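Long-range contacts in cupin type-2 domain-containing protein (Ralstonia eutropha, PDB 2OPK), which is of unproven function but adopts a cupin fold and may be a mannose-6-phosphate isomerase: residues Ile36-Gln41 / Thr102-Val107; Gln41-Gly46 / Arg90-Trp95. One frame throughout, in Å; residues are numbered along the deposited sequence. Where two conformers were deposited one is given.

Interaction 1: Ile36-Gln41 / Thr102-Val107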
# COMPACT_ATOMS: atom_id res chain seq x y z
N ILE B 36 -1.47 -9.85 -2.61
CA ILE B 36 -1.57 -11.23 -2.14
C ILE B 36 -3.04 -11.48 -1.89
O ILE B 36 -3.73 -10.63 -1.30
CB ILE B 36 -0.83 -11.50 -0.83
CG1 ILE B 36 0.60 -10.95 -0.89
CG2 ILE B 36 -0.86 -13.04 -0.48
CD1 ILE B 36 1.42 -10.97 0.46
N ILE B 37 -3.53 -12.63 -2.36
CA ILE B 37 -4.92 -13.02 -2.17
C ILE B 37 -4.95 -14.31 -1.37
O ILE B 37 -4.49 -15.38 -1.84
CB ILE B 37 -5.66 -13.24 -3.52
CG1 ILE B 37 -5.45 -12.05 -4.47
CG2 ILE B 37 -7.14 -13.51 -3.29
CD1 ILE B 37 -6.04 -10.75 -3.99
N SER B 38 -5.48 -14.21 -0.15
CA SER B 38 -5.67 -15.34 0.73
C SER B 38 -7.13 -15.68 0.74
O SER B 38 -8.01 -14.83 0.53
CB SER B 38 -5.24 -15.01 2.16
OG SER B 38 -3.89 -14.58 2.21
N ASN B 39 -7.39 -16.95 0.98
CA ASN B 39 -8.75 -17.47 1.15
C ASN B 39 -8.71 -18.47 2.30
O ASN B 39 -8.99 -19.66 2.10
CB ASN B 39 -9.24 -18.16 -0.12
CG ASN B 39 -9.74 -17.18 -1.14
OD1 ASN B 39 -10.85 -16.67 -1.02
ND2 ASN B 39 -8.92 -16.92 -2.18
N GLY B 40 -8.31 -17.99 3.47
CA GLY B 40 -8.33 -18.81 4.67
C GLY B 40 -7.10 -19.63 4.99
O GLY B 40 -7.08 -20.33 6.00
N GLN B 41 -6.06 -19.51 4.19
CA GLN B 41 -4.82 -20.25 4.44
C GLN B 41 -4.02 -19.60 5.55
O GLN B 41 -4.15 -18.40 5.82
CB GLN B 41 -3.91 -20.36 3.19
CG GLN B 41 -4.62 -20.91 1.96
CD GLN B 41 -5.26 -19.82 1.11
OE1 GLN B 41 -5.24 -18.66 1.48
NE2 GLN B 41 -5.88 -20.20 -0.01
N THR B 102 -8.93 -12.41 1.80
CA THR B 102 -8.09 -11.45 2.45
C THR B 102 -7.12 -10.97 1.36
O THR B 102 -6.34 -11.77 0.81
CB THR B 102 -7.35 -12.05 3.65
OG1 THR B 102 -8.30 -12.42 4.66
CG2 THR B 102 -6.41 -11.03 4.26
N VAL B 103 -7.22 -9.70 1.02
CA VAL B 103 -6.32 -9.08 0.04
C VAL B 103 -5.32 -8.22 0.76
O VAL B 103 -5.69 -7.37 1.58
CB VAL B 103 -7.10 -8.19 -1.00
CG1 VAL B 103 -6.13 -7.56 -1.99
CG2 VAL B 103 -8.19 -9.02 -1.71
N TRP B 104 -4.04 -8.43 0.45
CA TRP B 104 -2.92 -7.71 1.07
C TRP B 104 -2.17 -6.92 0.02
O TRP B 104 -2.22 -7.24 -1.16
CB TRP B 104 -1.88 -8.65 1.61
CG TRP B 104 -2.33 -9.83 2.44
CD1 TRP B 104 -3.01 -10.91 2.00
CD2 TRP B 104 -2.06 -10.05 3.83
NE1 TRP B 104 -3.19 -11.80 3.03
CE2 TRP B 104 -2.62 -11.29 4.17
CE3 TRP B 104 -1.41 -9.31 4.82
CZ2 TRP B 104 -2.53 -11.83 5.46
CZ3 TRP B 104 -1.30 -9.84 6.09
CH2 TRP B 104 -1.87 -11.08 6.41
N LEU B 105 -1.46 -5.91 0.50
CA LEU B 105 -0.51 -5.15 -0.32
C LEU B 105 0.82 -5.32 0.37
O LEU B 105 0.93 -5.09 1.58
CB LEU B 105 -0.88 -3.67 -0.35
CG LEU B 105 0.01 -2.80 -1.25
CD1 LEU B 105 -0.17 -3.15 -2.74
CD2 LEU B 105 -0.34 -1.36 -1.01
N ALA B 106 1.82 -5.77 -0.38
CA ALA B 106 3.12 -6.08 0.17
C ALA B 106 4.23 -5.41 -0.63
O ALA B 106 4.18 -5.37 -1.87
CB ALA B 106 3.32 -7.59 0.24
N VAL B 107 5.21 -4.86 0.09
CA VAL B 107 6.35 -4.19 -0.52
C VAL B 107 7.62 -4.84 0.00
O VAL B 107 7.79 -5.00 1.19
CB VAL B 107 6.39 -2.67 -0.26
CG1 VAL B 107 7.55 -1.96 -1.05
CG2 VAL B 107 5.02 -2.01 -0.61
O HOH W 1 -9.00 -15.00 3.67
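Ile36, Trp104 and Ser38 bury the most surface where two antiparallel strands run side by side. The backbones form a regular ladder: Ile36 and Trp104 are a hydrogen-bonded pair, Ile37 and Val103 a non-hydrogen-bonded one, Ser38 and Thr102 again hydrogen-bonded. Trp104 N gives a bond of 2.8 Å to Ile36 O, and Ser38 N one of the same length to Thr102 O.

On the face that carries Ile36, Ser38, Thr102 and Trp104, the indole organises the contact. Its chi1 (-46°) sets CG beside the backbone N, and chi2 (68°) turns the CD1-NE1 edge toward Ile36 and Ser38. There CD1 meets the branched CB of Ile36 at 3.6 Å, and NE1 reaches Ser38 OG at 3.0 Å, the N-H bent to 153° and the oxygen slightly tilted from the ring plane. A small hydroxyl suits this place because it satisfies a buried indole N-H while accommodating the ring; Ser38 OG also bonds Glu20, so two polar partners hold it. Thr102 CG2 covers one face of the indole, toward its rim. Farther along, Ile36 CD1 touches Ala106 CB at 3.9 Å, the extended isoleucine reaching along the face to the alanine methyl.

On the other face, Ile37 CD1, in one of its two conformers, packs on Val103 CG2 at 3.6 Å, two branched residues well suited to strands. Strand 102-109 lies between 31-38 and 54-61 in the five-stranded sheet, and Trp104 also touches Val57 and Val59 of strand 54-61 and Thr96 of strand 91-96.

Interaction 2: Gln41-Gly46 / Arg90-Trp95; sequences QASPPG and RHRVAW
Ser43 turns its OG anti to its own carbonyl carbon, beside the backbone N (chi1 -66°), while Arg92 has CG between the backbone N and the carbonyl carbon (chi1 56°) and bends at chi3 (-83°), which brings the guanidinium alongside the 41-46 loop, its N-H edge turned to the carbonyls of Ser43 and Pro44. The serine hydroxyl thereby takes the Val93 N-H at 2.8 Å, and in return Ser43 N donates to Val93 O at 2.9 Å. Serine suits the spot: being short, it offers an acceptor to a strand edge from a segment that is not itself a strand.

Arg92 holds the next part of the loop. NH2 bonds Ser43 O at 3.1 Å and NH1 bonds Pro44 O at 3.1 Å; both donors stand well above the planes of those carbonyls, and NH1 also bonds Phe47 O. One guanidinium thus gathers three loop carbonyls, a task for arginine's several N-H groups. The aliphatic part closes in too, with Arg92 CB 3.8 Å from Ser43 OG. Ala42 CB rests 3.4 Å from Ala94 O, its single methyl lying close to the strand backbone.

The loop follows strand 31-38 and leads toward strand 54-61, running along one edge of strand 91-96, an outermost strand of the three-stranded sheet. Along the other edge runs 64-68, where Ala94 and Trp95 both face Gly65 in a classic beta bulge.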
# COMPACT_ATOMS: atom_id res chain seq x y z
N GLN B 41 -6.06 -19.51 4.19
CA GLN B 41 -4.82 -20.25 4.44
C GLN B 41 -4.02 -19.60 5.55
O GLN B 41 -4.15 -18.40 5.82
CB GLN B 41 -3.91 -20.36 3.19
CG GLN B 41 -4.62 -20.91 1.96
CD GLN B 41 -5.26 -19.82 1.11
OE1 GLN B 41 -5.24 -18.66 1.48
NE2 GLN B 41 -5.88 -20.20 -0.01
N ALA B 42 -3.17 -20.42 6.19
CA ALA B 42 -2.21 -19.97 7.17
C ALA B 42 -0.85 -20.59 6.83
O ALA B 42 -0.77 -21.56 6.14
CB ALA B 42 -2.66 -20.41 8.55
N SER B 43 0.24 -20.01 7.34
CA SER B 43 1.56 -20.61 7.17
C SER B 43 1.56 -22.06 7.72
O SER B 43 0.99 -22.32 8.78
CB SER B 43 2.61 -19.79 7.91
OG SER B 43 2.73 -18.52 7.32
N PRO B 44 2.14 -23.01 6.97
CA PRO B 44 2.14 -24.39 7.50
C PRO B 44 2.91 -24.53 8.80
O PRO B 44 3.77 -23.71 9.10
CB PRO B 44 2.84 -25.20 6.40
CG PRO B 44 3.48 -24.22 5.47
CD PRO B 44 2.79 -22.90 5.65
N PRO B 45 2.59 -25.56 9.58
CA PRO B 45 3.34 -25.78 10.80
C PRO B 45 4.84 -25.89 10.58
O PRO B 45 5.31 -26.53 9.62
CB PRO B 45 2.78 -27.11 11.32
CG PRO B 45 1.41 -27.20 10.71
CD PRO B 45 1.53 -26.57 9.38
N GLY B 46 5.58 -25.24 11.46
CA GLY B 46 7.03 -25.17 11.37
C GLY B 46 7.57 -24.06 10.47
O GLY B 46 8.75 -23.72 10.60
N ARG B 90 11.98 -13.03 11.46
CA ARG B 90 11.16 -14.12 10.98
C ARG B 90 9.71 -13.91 11.36
O ARG B 90 9.42 -13.36 12.43
CB ARG B 90 11.68 -15.47 11.47
CG ARG B 90 13.16 -15.74 11.11
CD ARG B 90 13.46 -17.24 10.93
NE ARG B 90 13.14 -18.08 12.10
CZ ARG B 90 13.05 -19.42 12.07
NH1 ARG B 90 13.23 -20.10 10.94
NH2 ARG B 90 12.74 -20.10 13.18
N HIS B 91 8.81 -14.32 10.47
CA HIS B 91 7.40 -14.16 10.73
C HIS B 91 6.58 -15.24 10.00
O HIS B 91 7.06 -15.97 9.14
CB HIS B 91 6.95 -12.71 10.40
CG HIS B 91 6.70 -12.45 8.94
ND1 HIS B 91 7.72 -12.31 8.01
CD2 HIS B 91 5.55 -12.27 8.25
CE1 HIS B 91 7.20 -12.09 6.82
NE2 HIS B 91 5.89 -12.06 6.94
N ARG B 92 5.34 -15.39 10.44
CA ARG B 92 4.45 -16.36 9.86
C ARG B 92 3.03 -15.82 9.91
O ARG B 92 2.75 -14.94 10.71
CB ARG B 92 4.54 -17.70 10.59
CG ARG B 92 4.26 -17.64 12.11
CD ARG B 92 4.38 -19.04 12.74
NE ARG B 92 3.15 -19.81 12.61
CZ ARG B 92 2.89 -20.72 11.67
NH1 ARG B 92 3.79 -21.11 10.77
NH2 ARG B 92 1.69 -21.31 11.68
N VAL B 93 2.17 -16.36 9.04
CA VAL B 93 0.77 -16.05 9.02
C VAL B 93 0.08 -17.07 9.91
O VAL B 93 0.07 -18.27 9.61
CB VAL B 93 0.21 -16.06 7.58
CG1 VAL B 93 -1.27 -15.79 7.59
CG2 VAL B 93 0.94 -15.01 6.76
N ALA B 94 -0.46 -16.60 11.05
CA ALA B 94 -1.14 -17.47 11.99
C ALA B 94 -2.54 -17.87 11.46
O ALA B 94 -2.98 -19.00 11.65
CB ALA B 94 -1.24 -16.78 13.32
N TRP B 95 -3.23 -16.95 10.77
CA TRP B 95 -4.53 -17.27 10.15
C TRP B 95 -4.91 -16.17 9.17
O TRP B 95 -4.37 -15.07 9.24
CB TRP B 95 -5.67 -17.41 11.19
CG TRP B 95 -6.13 -16.08 11.80
CD1 TRP B 95 -7.10 -15.25 11.32
CD2 TRP B 95 -5.60 -15.44 12.98
NE1 TRP B 95 -7.21 -14.12 12.11
CE2 TRP B 95 -6.31 -14.21 13.13
CE3 TRP B 95 -4.62 -15.78 13.93
CZ2 TRP B 95 -6.06 -13.34 14.18
CZ3 TRP B 95 -4.37 -14.91 14.96
CH2 TRP B 95 -5.09 -13.71 15.09

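Interactions 1 and 2 meet in sequence at Gln41, and their centres lie 13 Å apart. The chain leaves the five-stranded sheet at Ser38, where the strand pair of interaction 1 ends, and the loop that follows crosses to the three-stranded sheet, where interaction 2 fastens it to strand 91-96. At the junction, Gln41 O bonds the Thr96 hydroxyl, while its OE1 accepts from Asn39 N. Both segments of interaction 2 fall within the length of chain that interaction 1 brings together. An unidentified bound molecule, probably from the crystallisation liquor, comes within about 3 Å of the Trp104 side chain, and one lies about 4 Å from that of Val93; such molecules often mark pockets.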